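N-acetylmuramoyl-L-alanine amidase domain-containing protein SAOUHSC_02979 (Staphylococcus aureus, PDB 5T1Q) probably hydrolyses amide bonds of the bacterial cell wall, as a secreted amidase whose C-terminal part, glucosaminidase-like and CHAP regions included, makes up this chain. Local coordinates at residues 256-259 with 260-264; 279-282 with 283-287; 300-303 with 304-307. All blocks are in the same frame, centred on the assembly; numbering follows the deposited sequence.

Contact 1 (256-259 with 260-264); sequences YVYN and RMKQF
Y256 and R260 stand one helical turn apart and run side by side in the same direction. CB of R260 lies over one face of the Y256 ring, 4.3 Å from its centroid and displaced toward the rim, a CH-pi contact. With CG of R260 anti to the backbone N (chi1 -179°), the chain heads out alongside the ring, and CD passes 3.8 Å from Y256 OH. That hydroxyl is hydrogen-bonded to S330 OG. R260 NH1 gives a bond of 2.9 Å to Q263 OE1, which lies in the guanidinium plane although NH1 itself sits above the plane of the Q263 amide. NH2 reaches the carbonyl of K237 and makes a salt bridge to E319, so a buried positive charge is probably balanced by that carboxylate.

In the backbone, the helix follows the i to i+4 pattern. R260 N bonds Y256 O at 2.8 Å, M261 N bonds V257 O, and K262 N bonds Y258 O at a longer 3.3 Å. Y258 O also accepts from a water at 2.7 Å, itself a weak acceptor for K262 NZ. The ammonium is bound weakly to Y258 OH as well, at 3.1 Å; a bend at chi4 (48°) brings NZ back toward the phenol oxygen.

V257 CG1 meets the selenium of the selenomethionine M261 at 4.0 Å. Helix 253-262 begins at the cysteine of a probable Cys-His-Glu triad, as in CHAP amidases. V257 and M261 pack on A298 of strand 298-301; on strand 314-321, Y256 touches E319, V257 touches V315, and R260 and M261 touch F317.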
loop_
_atom_site.group_PDB
_atom_site.type_symbol
_atom_site.label_atom_id
_atom_site.label_comp_id
_atom_site.label_asym_id
_atom_site.label_seq_id
_atom_site.Cartn_x
_atom_site.Cartn_y
_atom_site.Cartn_z
ATOM N N TYR A 256 0.433 4.354 10.217
ATOM C CA TYR A 256 -0.809 5.052 9.888
ATOM C C TYR A 256 -1.144 6.101 10.939
ATOM O O TYR A 256 -1.464 7.236 10.590
ATOM C CB TYR A 256 -1.995 4.074 9.670
ATOM C CG TYR A 256 -3.286 4.820 9.497
ATOM C CD1 TYR A 256 -3.644 5.357 8.254
ATOM C CD2 TYR A 256 -4.139 5.047 10.590
ATOM C CE1 TYR A 256 -4.812 6.073 8.104
ATOM C CE2 TYR A 256 -5.301 5.786 10.451
ATOM C CZ TYR A 256 -5.637 6.290 9.209
ATOM O OH TYR A 256 -6.786 7.008 9.064
ATOM N N VAL A 257 -1.066 5.729 12.217
ATOM C CA VAL A 257 -1.393 6.679 13.278
ATOM C C VAL A 257 -0.422 7.888 13.312
ATOM O O VAL A 257 -0.844 9.028 13.523
ATOM C CB VAL A 257 -1.495 5.991 14.646
ATOM C CG1 VAL A 257 -1.823 7.008 15.724
ATOM C CG2 VAL A 257 -2.550 4.882 14.619
ATOM N N TYR A 258 0.861 7.626 13.107
ATOM C CA TYR A 258 1.861 8.673 13.035
ATOM C C TYR A 258 1.481 9.688 11.956
ATOM O O TYR A 258 1.460 10.895 12.216
ATOM C CB TYR A 258 3.244 8.072 12.746
ATOM C CG TYR A 258 4.340 9.102 12.507
ATOM C CD1 TYR A 258 4.567 9.625 11.228
ATOM C CD2 TYR A 258 5.152 9.538 13.548
ATOM C CE1 TYR A 258 5.565 10.576 11.004
ATOM C CE2 TYR A 258 6.150 10.485 13.334
ATOM C CZ TYR A 258 6.345 11.004 12.066
ATOM O OH TYR A 258 7.347 11.933 11.867
ATOM N N ASN A 259 1.160 9.187 10.757
ATOM C CA ASN A 259 0.785 10.060 9.622
ATOM C C ASN A 259 -0.553 10.751 9.800
ATOM O O ASN A 259 -0.676 11.943 9.546
ATOM C CB ASN A 259 0.810 9.290 8.300
ATOM C CG ASN A 259 2.227 9.071 7.788
ATOM O OD1 ASN A 259 2.837 8.039 8.040
ATOM N ND2 ASN A 259 2.788 10.081 7.166
ATOM N N ARG A 260 -1.553 10.019 10.268
ATOM C CA ARG A 260 -2.874 10.607 10.441
ATOM C C ARG A 260 -2.826 11.741 11.450
ATOM O O ARG A 260 -3.465 12.766 11.249
ATOM C CB ARG A 260 -3.891 9.534 10.850
ATOM C CG ARG A 260 -5.325 10.020 11.030
ATOM C CD ARG A 260 -5.873 10.619 9.758
ATOM N NE ARG A 260 -7.295 10.928 9.853
ATOM C CZ ARG A 260 -8.003 11.516 8.896
ATOM N NH1 ARG A 260 -7.423 11.892 7.756
ATOM N NH2 ARG A 260 -9.300 11.747 9.082
HETATM N N MSE A 261 -2.044 11.563 12.519
HETATM C CA MSE A 261 -1.901 12.600 13.556
HETATM C C MSE A 261 -1.280 13.852 12.974
HETATM O O MSE A 261 -1.665 14.968 13.330
HETATM C CB MSE A 261 -1.055 12.123 14.736
HETATM C CG MSE A 261 -1.865 11.202 15.647
HETATM SE SE MSE A 261 -0.726 10.545 17.125
HETATM C CE MSE A 261 -1.240 12.033 18.293
ATOM N N LYS A 262 -0.300 13.676 12.096
ATOM C CA LYS A 262 0.347 14.823 11.441
ATOM C C LYS A 262 -0.588 15.679 10.593
ATOM O O LYS A 262 -0.374 16.870 10.494
ATOM C CB LYS A 262 1.553 14.401 10.606
ATOM C CG LYS A 262 2.851 14.500 11.372
ATOM C CD LYS A 262 4.040 14.023 10.559
ATOM C CE LYS A 262 5.341 14.498 11.195
ATOM N NZ LYS A 262 5.394 14.232 12.664
ATOM N N GLN A 263 -1.617 15.087 9.991
ATOM C CA GLN A 263 -2.571 15.872 9.211
ATOM C C GLN A 263 -3.267 16.925 10.062
ATOM O O GLN A 263 -3.770 17.919 9.533
ATOM C CB GLN A 263 -3.642 14.996 8.578
ATOM C CG GLN A 263 -3.131 13.996 7.571
ATOM C CD GLN A 263 -4.270 13.333 6.834
ATOM O OE1 GLN A 263 -4.630 12.193 7.129
ATOM N NE2 GLN A 263 -4.893 14.072 5.917
ATOM N N PHE A 264 -3.325 16.688 11.373
ATOM C CA PHE A 264 -3.956 17.633 12.281
ATOM C C PHE A 264 -2.951 18.467 13.091
ATOM O O PHE A 264 -3.302 19.036 14.116
ATOM C CB PHE A 264 -4.937 16.896 13.183
ATOM C CG PHE A 264 -6.024 16.195 12.425
ATOM C CD1 PHE A 264 -7.089 16.914 11.892
ATOM C CD2 PHE A 264 -5.975 14.817 12.218
ATOM C CE1 PHE A 264 -8.100 16.260 11.189
ATOM C CE2 PHE A 264 -6.984 14.163 11.524
ATOM C CZ PHE A 264 -8.050 14.884 11.013
HETATM O O HOH W 1 2.972 12.178 14.027
#

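Contact 2 (279-282 with 283-287); sequences NNRA and QYRDY. With NA (sodium ion), chain E.
From N279 to R285 the backbone keeps i to i+4 bonding, ending with R285 N to R281 O, before a 6→1 (i to i+5) bond of 3.0 Å from Y287 N to A282 O, with D286 at positive phi, as the chain leaves the helix. R285 doubles back on the last turn: its NH2 donates 3.0 Å to R281 O, which already takes the R285 amide, and so that carbonyl is gripped twice by one residue. R281 lies alongside, pointing the same way, with its CB 3.4 Å from R285 NH2 and its CD over a face of the R285 guanidinium. D271 serves both arginines, by a salt bridge to R285 NE and through its carbonyl to R281 NH1.

This is the C-terminal end of helix 278-284 in the CHAP domain, and its other end carries a sodium site. N279 OD1 at 2.5 Å and N280 OD1 at 2.3 Å bind the ion together with two waters, the carbonyl O of H276 and E302 OE1. Both asparagines place CG between backbone N and carbonyl carbon (chi1 60° and 45°), which turns their side-chain oxygens onto the same ion. On the buried side, A282 CB meets Y287 CB at 3.9 Å, and A282 O sits at the edge of the tyrosine ring, near its plane.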
loop_
_atom_site.group_PDB
_atom_site.type_symbol
_atom_site.label_atom_id
_atom_site.label_comp_id
_atom_site.label_asym_id
_atom_site.label_seq_id
_atom_site.Cartn_x
_atom_site.Cartn_y
_atom_site.Cartn_z
ATOM N N ASN A 279 1.618 3.206 24.688
ATOM C CA ASN A 279 1.091 3.883 25.869
ATOM C C ASN A 279 2.107 4.021 27.010
ATOM O O ASN A 279 2.258 5.105 27.564
ATOM C CB ASN A 279 -0.258 3.288 26.335
ATOM C CG ASN A 279 -0.176 1.823 26.693
ATOM O OD1 ASN A 279 0.723 1.098 26.240
ATOM N ND2 ASN A 279 -1.123 1.365 27.488
ATOM N N ASN A 280 2.793 2.935 27.362
ATOM C CA ASN A 280 3.806 2.979 28.437
ATOM C C ASN A 280 5.047 3.792 27.997
ATOM O O ASN A 280 5.580 4.565 28.769
ATOM C CB ASN A 280 4.210 1.579 28.921
ATOM C CG ASN A 280 4.460 0.619 27.782
ATOM O OD1 ASN A 280 3.516 0.224 27.076
ATOM N ND2 ASN A 280 5.705 0.224 27.591
ATOM N N ARG A 281 5.497 3.644 26.757
ATOM C CA ARG A 281 6.629 4.447 26.329
ATOM C C ARG A 281 6.262 5.928 26.228
ATOM O O ARG A 281 7.043 6.771 26.654
ATOM C CB ARG A 281 7.210 3.958 25.014
ATOM C CG ARG A 281 7.924 2.620 25.132
ATOM C CD ARG A 281 8.776 2.347 23.909
ATOM N NE ARG A 281 9.333 1.004 23.944
ATOM C CZ ARG A 281 10.094 0.474 22.996
ATOM N NH1 ARG A 281 10.450 1.178 21.907
ATOM N NH2 ARG A 281 10.522 -0.771 23.138
ATOM N N ALA A 282 5.081 6.239 25.681
ATOM C CA ALA A 282 4.643 7.630 25.506
ATOM C C ALA A 282 4.548 8.319 26.845
ATOM O O ALA A 282 4.979 9.461 26.993
ATOM C CB ALA A 282 3.299 7.707 24.788
ATOM N N GLN A 283 3.957 7.603 27.807
ATOM C CA GLN A 283 3.814 8.070 29.195
ATOM C C GLN A 283 5.185 8.415 29.786
ATOM O O GLN A 283 5.338 9.443 30.440
ATOM C CB GLN A 283 3.113 6.981 30.026
ATOM C CG GLN A 283 3.091 7.155 31.545
ATOM C CD GLN A 283 2.317 8.363 32.017
ATOM O OE1 GLN A 283 1.302 8.750 31.439
ATOM N NE2 GLN A 283 2.783 8.952 33.095
ATOM N N TYR A 284 6.183 7.573 29.539
ATOM C CA TYR A 284 7.516 7.847 30.050
ATOM C C TYR A 284 8.135 9.076 29.357
ATOM O O TYR A 284 8.808 9.877 30.002
ATOM C CB TYR A 284 8.443 6.628 29.916
ATOM C CG TYR A 284 9.805 6.881 30.533
ATOM C CD1 TYR A 284 10.017 6.688 31.885
ATOM C CD2 TYR A 284 10.864 7.371 29.761
ATOM C CE1 TYR A 284 11.267 6.942 32.460
ATOM C CE2 TYR A 284 12.111 7.631 30.315
ATOM C CZ TYR A 284 12.315 7.422 31.659
ATOM O OH TYR A 284 13.551 7.684 32.220
ATOM N N ARG A 285 7.859 9.214 28.058
ATOM C CA ARG A 285 8.395 10.295 27.215
ATOM C C ARG A 285 7.565 11.603 27.237
ATOM O O ARG A 285 7.562 12.377 26.272
ATOM C CB ARG A 285 8.622 9.763 25.785
ATOM C CG ARG A 285 9.750 8.729 25.701
ATOM C CD ARG A 285 9.547 7.733 24.564
ATOM N NE ARG A 285 10.530 6.644 24.542
ATOM C CZ ARG A 285 10.600 5.642 25.426
ATOM N NH1 ARG A 285 11.530 4.708 25.272
ATOM N NH2 ARG A 285 9.780 5.567 26.476
ATOM N N ASP A 286 6.856 11.818 28.342
ATOM C CA ASP A 286 6.156 13.084 28.616
ATOM C C ASP A 286 4.879 13.387 27.811
ATOM O O ASP A 286 4.476 14.537 27.731
ATOM C CB ASP A 286 7.137 14.260 28.485
ATOM C CG ASP A 286 6.711 15.481 29.296
ATOM O OD1 ASP A 286 6.349 15.306 30.482
ATOM O OD2 ASP A 286 6.794 16.626 28.774
ATOM N N TYR A 287 4.253 12.381 27.222
ATOM C CA TYR A 287 2.987 12.590 26.516
ATOM C C TYR A 287 1.845 12.435 27.512
ATOM O O TYR A 287 2.004 11.734 28.511
ATOM C CB TYR A 287 2.814 11.568 25.411
ATOM C CG TYR A 287 3.698 11.795 24.237
ATOM C CD1 TYR A 287 5.017 11.363 24.236
ATOM C CD2 TYR A 287 3.222 12.438 23.109
ATOM C CE1 TYR A 287 5.843 11.586 23.146
ATOM C CE2 TYR A 287 4.040 12.672 22.021
ATOM C CZ TYR A 287 5.351 12.239 22.050
ATOM O OH TYR A 287 6.152 12.469 20.965
HETATM NA NA NA E . 1.627 -1.131 26.776
HETATM O O HOH W 2 2.919 -3.006 26.821
HETATM O O HOH W 3 0.909 -1.114 29.238
#

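Contact 3 (300-303 with 304-307); sequences VFEA and GQFG. With NA (sodium ion), chain E; NA (sodium ion), chain F.
Q305 folds back onto E302 across a type II beta turn, E302 to Q305, which follows strand 298-301 of the CHAP domain. Two hydrogen bonds join its ends. The backbone one runs from Q305 N to E302 O at 2.9 Å, the donor standing well above the carbonyl plane. The side-chain one goes the other way, from E302 N to Q305 OE1 at 2.8 Å, lying in the plane of the amide carbonyl and nearly straight at 161°. An extended chain (chi1 -176°) lets Q305 reach back that far, while its NE2 bonds the carbonyl of E352. A water donates to both Q305 OE1 and V300 O, so OE1 accepts two hydrogen bonds. G304 takes the positive phi of the turn (73°), which favours glycine.

Among the van der Waals contacts, Q305 O comes to the edge of the F301 ring, 3.7 Å from F301 CD2, and F301 packs on R343 and I345 of strand 339-345.

A separate sodium ion is held by F306 O and two waters. E302 OE1 binds, at 2.6 Å, the sodium ion bound also by N279, N280 and the carbonyl of H276; E302 OE2 accepts a short hydrogen bond from a water (2.5 Å, OE2 to the water O) that is itself a ligand of that ion.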
loop_
_atom_site.group_PDB
_atom_site.type_symbol
_atom_site.label_atom_id
_atom_site.label_comp_id
_atom_site.label_asym_id
_atom_site.label_seq_id
_atom_site.Cartn_x
_atom_site.Cartn_y
_atom_site.Cartn_z
ATOM N N VAL A 300 -4.546 3.026 21.980
ATOM C CA VAL A 300 -3.777 1.806 22.066
ATOM C C VAL A 300 -4.545 0.628 22.668
ATOM O O VAL A 300 -5.227 0.777 23.684
ATOM C CB VAL A 300 -2.527 2.046 22.911
ATOM C CG1 VAL A 300 -1.723 0.755 23.063
ATOM C CG2 VAL A 300 -1.695 3.167 22.309
ATOM N N PHE A 301 -4.371 -0.531 22.019
ATOM C CA PHE A 301 -4.888 -1.823 22.427
ATOM C C PHE A 301 -3.674 -2.629 22.901
ATOM O O PHE A 301 -2.726 -2.835 22.114
ATOM C CB PHE A 301 -5.469 -2.596 21.222
ATOM C CG PHE A 301 -6.762 -2.043 20.671
ATOM C CD1 PHE A 301 -6.766 -0.919 19.863
ATOM C CD2 PHE A 301 -7.966 -2.687 20.922
ATOM C CE1 PHE A 301 -7.952 -0.426 19.334
ATOM C CE2 PHE A 301 -9.163 -2.192 20.406
ATOM C CZ PHE A 301 -9.156 -1.076 19.599
ATOM N N GLU A 302 -3.694 -3.115 24.145
ATOM C CA GLU A 302 -2.594 -3.950 24.656
ATOM C C GLU A 302 -2.535 -5.284 23.877
ATOM O O GLU A 302 -3.474 -5.645 23.163
ATOM C CB GLU A 302 -2.763 -4.242 26.161
ATOM C CG GLU A 302 -2.772 -3.013 27.088
ATOM C CD GLU A 302 -1.402 -2.348 27.247
ATOM O OE1 GLU A 302 -0.427 -2.765 26.591
ATOM O OE2 GLU A 302 -1.277 -1.406 28.069
ATOM N N ALA A 303 -1.397 -5.958 23.949
ATOM C CA ALA A 303 -1.215 -7.267 23.318
ATOM C C ALA A 303 -2.378 -8.194 23.700
ATOM O O ALA A 303 -2.684 -8.351 24.865
ATOM C CB ALA A 303 0.107 -7.869 23.776
ATOM N N GLY A 304 -3.064 -8.735 22.702
ATOM C CA GLY A 304 -4.210 -9.616 22.930
ATOM C C GLY A 304 -5.506 -8.966 23.408
ATOM O O GLY A 304 -6.478 -9.660 23.614
ATOM N N GLN A 305 -5.557 -7.650 23.557
ATOM C CA GLN A 305 -6.762 -7.008 24.095
ATOM C C GLN A 305 -7.898 -6.838 23.086
ATOM O O GLN A 305 -7.707 -6.211 22.071
ATOM C CB GLN A 305 -6.405 -5.650 24.676
ATOM C CG GLN A 305 -7.556 -4.916 25.364
ATOM C CD GLN A 305 -7.119 -3.593 25.956
ATOM O OE1 GLN A 305 -6.160 -2.978 25.494
ATOM N NE2 GLN A 305 -7.804 -3.159 26.990
ATOM N N PHE A 306 -9.079 -7.369 23.409
ATOM C CA PHE A 306 -10.289 -7.290 22.542
ATOM C C PHE A 306 -10.017 -7.721 21.090
ATOM O O PHE A 306 -10.394 -7.030 20.127
ATOM C CB PHE A 306 -10.909 -5.873 22.555
ATOM C CG PHE A 306 -11.129 -5.301 23.936
ATOM C CD1 PHE A 306 -11.589 -6.094 24.983
ATOM C CD2 PHE A 306 -10.965 -3.949 24.160
ATOM C CE1 PHE A 306 -11.805 -5.553 26.243
ATOM C CE2 PHE A 306 -11.191 -3.398 25.408
ATOM C CZ PHE A 306 -11.612 -4.201 26.456
ATOM N N GLY A 307 -9.322 -8.837 20.944
ATOM C CA GLY A 307 -8.963 -9.363 19.637
ATOM C C GLY A 307 -7.721 -8.775 18.989
ATOM O O GLY A 307 -7.353 -9.191 17.900
HETATM NA NA NA E . 1.627 -1.131 26.776
HETATM NA NA NA F . -9.544 -5.703 17.991
HETATM O O HOH W 4 -5.162 -0.443 26.037
HETATM O O HOH W 3 0.909 -1.114 29.238
HETATM O O HOH W 2 2.919 -3.006 26.821
HETATM O O HOH W 5 -7.514 -5.004 16.256
HETATM O O HOH W 6 -10.178 -6.683 15.950
#

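In the fold
All three contacts belong to the CHAP domain and follow in series along the chain. Contact 1 is the buried one, in helix 253-262 against the sheet, where a charged guanidinium is paired inside the protein. The centre of contact 1 lies about 18 Å from the centre of contact 2. Contact 2, with several exposed residues, is nearest the surface and contact 3 is intermediate. These two share one sodium ion, with two waters common to both: helix 278-284 supplies amide oxygens and the turn after strand 298-301 a carboxylate. They also touch directly, where N279 ND2 and E302 OE2, 2.8 Å apart, probably form a hydrogen bond.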